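Putative hydrogenase (Pyrococcus furiosus, PDB 3LYU) probably takes part in electron transfer as a flavin- and [2Fe-2S]-dependent oxidoreductase, of which this construct is one piece, a Rossmann-like domain of the ferredoxin reductase type. Local coordinates at residues V31-Y34 and P35-A39; E97-R100 and E101-S105. All blocks are in the same frame, centred on the assembly; numbering follows the deposited sequence.

Interaction 1 (V31-Y34 and P35-A39); sequences VEVY and PIAKA
Y34 and K38 lie side by side, one turn apart on helix 29-42. This is the helix of the beta-alpha-beta unit that joins strands 20-26 and 46-54. Both side chains point the same way. CG of Y34 stands anti to the backbone N (chi1 173°), and the fully extended K38 follows the phenol outward. CD of K38 comes within 4.1 Å of Y34 CZ, at an oblique angle to the ring. Further out, Y34 OH and K38 NZ are 3.8 Å apart. Outside the two segments the tyrosine also rests on L60, E63 and L64, so it packs helix 29-42 against helix 61-65. A serine here would probably open a gap beside L60 and L64 and leave the K38 chain without the phenol it lies along.

P35 crosses the tyrosine at about a right angle and kinks the helix. It has no N-H to give to the turn before. V31 O therefore faces carbon instead, with P35 CD at 3.1 Å. E32 O likewise has no bond from I36 N and is flanked by P35 CG and I36 CG1. The i to i+4 bonds resume at A37, and K38 N donates to Y34 O at 2.9 Å.

On the buried side, V33 and A37 pack one turn apart. V33 CG2 meets A37 CB at 4.1 Å, and A37 also touches V47 and T49 on strand 46-54. E32 OE1 is hydrogen-bonded to T11 OG1. P35 packs on I43 of the second subunit. Beneath the V33-A37 pair, A37 N donates to V33 O at 2.7 Å, with an N-H...O angle of 172°.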
loop_
_atom_site.group_PDB
_atom_site.type_symbol
_atom_site.label_atom_id
_atom_site.label_comp_id
_atom_site.label_asym_id
_atom_site.label_seq_id
_atom_site.Cartn_x
_atom_site.Cartn_y
_atom_site.Cartn_z
ATOM N N VAL B 31 -19.013 14.034 -5.900
ATOM C CA VAL B 31 -18.081 14.976 -6.501
ATOM C C VAL B 31 -16.831 14.248 -6.993
ATOM O O VAL B 31 -16.306 14.530 -8.077
ATOM C CB VAL B 31 -17.658 16.036 -5.477
ATOM C CG1 VAL B 31 -16.734 17.070 -6.135
ATOM C CG2 VAL B 31 -18.895 16.693 -4.887
ATOM N N GLU B 32 -16.365 13.304 -6.184
ATOM C CA GLU B 32 -15.175 12.533 -6.500
ATOM C C GLU B 32 -15.407 11.446 -7.551
ATOM O O GLU B 32 -14.562 11.222 -8.413
ATOM C CB GLU B 32 -14.611 11.929 -5.210
ATOM C CG GLU B 32 -13.263 11.263 -5.361
ATOM C CD GLU B 32 -12.631 10.929 -4.032
ATOM O OE1 GLU B 32 -11.547 10.292 -4.027
ATOM O OE2 GLU B 32 -13.218 11.309 -2.991
ATOM N N VAL B 33 -16.541 10.766 -7.488
ATOM C CA VAL B 33 -16.810 9.725 -8.475
ATOM C C VAL B 33 -17.065 10.339 -9.852
ATOM O O VAL B 33 -16.855 9.693 -10.875
ATOM C CB VAL B 33 -18.017 8.794 -8.051
ATOM C CG1 VAL B 33 -18.898 9.478 -7.038
ATOM C CG2 VAL B 33 -18.854 8.412 -9.265
ATOM N N TYR B 34 -17.489 11.598 -9.884
ATOM C CA TYR B 34 -17.758 12.243 -11.161
ATOM C C TYR B 34 -16.614 12.092 -12.156
ATOM O O TYR B 34 -16.771 11.416 -13.174
ATOM C CB TYR B 34 -18.090 13.723 -10.967
ATOM C CG TYR B 34 -18.217 14.481 -12.271
ATOM C CD1 TYR B 34 -18.998 13.981 -13.330
ATOM C CD2 TYR B 34 -17.581 15.710 -12.444
ATOM C CE1 TYR B 34 -19.138 14.694 -14.526
ATOM C CE2 TYR B 34 -17.720 16.431 -13.631
ATOM C CZ TYR B 34 -18.497 15.922 -14.666
ATOM O OH TYR B 34 -18.630 16.652 -15.825
ATOM N N PRO B 35 -15.451 12.713 -11.886
ATOM C CA PRO B 35 -14.330 12.583 -12.826
ATOM C C PRO B 35 -13.899 11.141 -13.113
ATOM O O PRO B 35 -13.370 10.837 -14.170
ATOM C CB PRO B 35 -13.231 13.411 -12.169
ATOM C CG PRO B 35 -13.591 13.369 -10.713
ATOM C CD PRO B 35 -15.068 13.552 -10.739
ATOM N N ILE B 36 -14.145 10.251 -12.173
ATOM C CA ILE B 36 -13.802 8.856 -12.354
ATOM C C ILE B 36 -14.742 8.178 -13.342
ATOM O O ILE B 36 -14.297 7.499 -14.269
ATOM C CB ILE B 36 -13.868 8.104 -11.019
ATOM C CG1 ILE B 36 -12.778 8.632 -10.087
ATOM C CG2 ILE B 36 -13.725 6.619 -11.247
ATOM C CD1 ILE B 36 -12.701 7.914 -8.747
ATOM N N ALA B 37 -16.045 8.359 -13.131
ATOM C CA ALA B 37 -17.075 7.769 -13.988
ATOM C C ALA B 37 -17.020 8.350 -15.398
ATOM O O ALA B 37 -17.295 7.668 -16.376
ATOM C CB ALA B 37 -18.454 8.006 -13.375
ATOM N N LYS B 38 -16.659 9.620 -15.494
ATOM C CA LYS B 38 -16.572 10.292 -16.776
ATOM C C LYS B 38 -15.501 9.634 -17.629
ATOM O O LYS B 38 -15.712 9.351 -18.806
ATOM C CB LYS B 38 -16.250 11.762 -16.557
ATOM C CG LYS B 38 -16.329 12.614 -17.794
ATOM C CD LYS B 38 -16.117 14.061 -17.425
ATOM C CE LYS B 38 -16.150 14.958 -18.641
ATOM N NZ LYS B 38 -15.782 16.358 -18.259
ATOM N N ALA B 39 -14.353 9.375 -17.013
ATOM C CA ALA B 39 -13.218 8.748 -17.685
ATOM C C ALA B 39 -13.460 7.275 -18.032
ATOM O O ALA B 39 -12.941 6.775 -19.029
ATOM C CB ALA B 39 -11.994 8.874 -16.826
#

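Interaction 2 (E97-R100 and E101-S105); sequences EKVR and ELLES
V99 O takes two backbone donors at once. L103 N reaches it at 2.9 Å, and L102 N makes a weak bond to the same oxygen with an N-H...O angle of only 122°. L102 N also donates to K98 O at 2.9 Å, so its hydrogen is shared between two carbonyls. E101 N to E97 O and E104 N to R100 O continue the i to i+4 pattern.

Above this backbone V99 and L103 lie side by side and point the same way. CG1 of V99, anti to the backbone N (chi1 173°), meets L103 CD1 at 3.8 Å. The pair is buried against V126 of helix 117-130, with I24 and L22 of strand 20-26 on the sheet side.

Charged side chains flank this pair. K98 and E101 cross obliquely. The lysine bends at chi2 and chi4, bringing NZ to 3.7 Å from E101 OE1, a long salt bridge. K98 CD lies 4.1 Å from L102 CG. The ammonium has a stronger partner in E74, so E101 probably adds only a modest pull.

R100 meets E104 through its aliphatic part: R100 CD is 3.4 Å from E104 OE1, while the charged groups stay apart. The guanidinium is turned 66° from the carboxylate. Its NH1 makes a weak hydrogen bond to Y130 OH.

V99 and L103 face strand 20-26 and helix 117-130, while the charged pairs K98-E101 and R100-E104 lie off that buried pair: an amphipathic helix, as is typical of helices that cover the parallel sheet of a Rossmann-like fold.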
loop_
_atom_site.group_PDB
_atom_site.type_symbol
_atom_site.label_atom_id
_atom_site.label_comp_id
_atom_site.label_asym_id
_atom_site.label_seq_id
_atom_site.Cartn_x
_atom_site.Cartn_y
_atom_site.Cartn_z
ATOM N N GLU B 97 -31.649 -0.513 -0.847
ATOM C CA GLU B 97 -32.807 -0.795 -1.688
ATOM C C GLU B 97 -32.567 -0.577 -3.179
ATOM O O GLU B 97 -32.887 -1.448 -3.985
ATOM C CB GLU B 97 -34.009 0.051 -1.232
ATOM C CG GLU B 97 -34.372 -0.122 0.248
ATOM C CD GLU B 97 -35.586 0.690 0.670
ATOM O OE1 GLU B 97 -35.625 1.906 0.382
ATOM O OE2 GLU B 97 -36.497 0.114 1.301
ATOM N N LYS B 98 -32.006 0.573 -3.547
ATOM C CA LYS B 98 -31.752 0.879 -4.957
ATOM C C LYS B 98 -30.698 -0.022 -5.587
ATOM O O LYS B 98 -30.820 -0.407 -6.752
ATOM C CB LYS B 98 -31.337 2.344 -5.130
ATOM C CG LYS B 98 -32.173 3.110 -6.169
ATOM C CD LYS B 98 -32.358 2.319 -7.465
ATOM C CE LYS B 98 -32.984 3.157 -8.564
ATOM N NZ LYS B 98 -34.274 3.764 -8.146
ATOM N N VAL B 99 -29.660 -0.348 -4.821
ATOM C CA VAL B 99 -28.588 -1.220 -5.298
ATOM C C VAL B 99 -29.132 -2.640 -5.466
ATOM O O VAL B 99 -28.961 -3.268 -6.509
ATOM C CB VAL B 99 -27.408 -1.225 -4.300
ATOM C CG1 VAL B 99 -26.363 -2.256 -4.710
ATOM C CG2 VAL B 99 -26.788 0.164 -4.243
ATOM N N ARG B 100 -29.782 -3.134 -4.418
ATOM C CA ARG B 100 -30.395 -4.450 -4.434
ATOM C C ARG B 100 -31.274 -4.531 -5.680
ATOM O O ARG B 100 -31.282 -5.527 -6.392
ATOM C CB ARG B 100 -31.263 -4.615 -3.188
ATOM C CG ARG B 100 -32.183 -5.823 -3.208
ATOM C CD ARG B 100 -31.406 -7.086 -2.925
ATOM N NE ARG B 100 -30.939 -7.131 -1.544
ATOM C CZ ARG B 100 -30.114 -8.058 -1.069
ATOM N NH1 ARG B 100 -29.657 -9.022 -1.862
ATOM N NH2 ARG B 100 -29.756 -8.029 0.206
ATOM N N GLU B 101 -32.011 -3.459 -5.927
ATOM C CA GLU B 101 -32.913 -3.364 -7.063
ATOM C C GLU B 101 -32.208 -3.333 -8.423
ATOM O O GLU B 101 -32.731 -3.847 -9.412
ATOM C CB GLU B 101 -33.781 -2.117 -6.900
ATOM C CG GLU B 101 -34.412 -1.612 -8.185
ATOM C CD GLU B 101 -35.135 -0.289 -7.990
ATOM O OE1 GLU B 101 -35.460 0.375 -9.001
ATOM O OE2 GLU B 101 -35.382 0.085 -6.823
ATOM N N LEU B 102 -31.029 -2.723 -8.475
ATOM C CA LEU B 102 -30.276 -2.626 -9.716
ATOM C C LEU B 102 -29.469 -3.874 -10.029
ATOM O O LEU B 102 -29.135 -4.125 -11.180
ATOM C CB LEU B 102 -29.337 -1.430 -9.663
ATOM C CG LEU B 102 -29.950 -0.046 -9.856
ATOM C CD1 LEU B 102 -28.890 0.998 -9.539
ATOM C CD2 LEU B 102 -30.458 0.107 -11.285
ATOM N N LEU B 103 -29.138 -4.641 -9.001
ATOM C CA LEU B 103 -28.374 -5.864 -9.185
ATOM C C LEU B 103 -29.321 -7.025 -9.440
ATOM O O LEU B 103 -28.982 -7.975 -10.149
ATOM C CB LEU B 103 -27.528 -6.155 -7.944
ATOM C CG LEU B 103 -26.177 -5.452 -7.837
ATOM C CD1 LEU B 103 -26.332 -3.975 -8.131
ATOM C CD2 LEU B 103 -25.610 -5.682 -6.450
ATOM N N GLU B 104 -30.509 -6.936 -8.846
ATOM C CA GLU B 104 -31.539 -7.960 -8.995
ATOM C C GLU B 104 -32.204 -7.735 -10.344
ATOM O O GLU B 104 -32.843 -8.633 -10.895
ATOM C CB GLU B 104 -32.568 -7.846 -7.868
ATOM C CG GLU B 104 -33.257 -9.153 -7.516
ATOM C CD GLU B 104 -33.993 -9.083 -6.181
ATOM O OE1 GLU B 104 -33.361 -8.735 -5.160
ATOM O OE2 GLU B 104 -35.206 -9.382 -6.152
ATOM N N SER B 105 -32.046 -6.519 -10.860
ATOM C CA SER B 105 -32.585 -6.154 -12.161
ATOM C C SER B 105 -31.529 -6.561 -13.194
ATOM O O SER B 105 -31.351 -7.746 -13.477
ATOM C CB SER B 105 -32.855 -4.643 -12.232
ATOM O OG SER B 105 -33.417 -4.274 -13.481
#

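Interactions 1 and 2 are both single-turn contacts, on two different helices of the same alpha-beta domain. Segment 31-39 precedes 97-105 in the chain, and the centre of the domain lies between them. Their centres are 21 Å apart and their nearest atoms about 12 Å apart, so they do not touch. The parallel sheet connects them. Interaction 1 packs on strands 46-54 and 110-114. Interaction 2 packs on strand 20-26, which lies between those two. Their surroundings differ as well. Segment 31-39 meets neighbouring subunits, whereas no other chain of the assembly touches interaction 2.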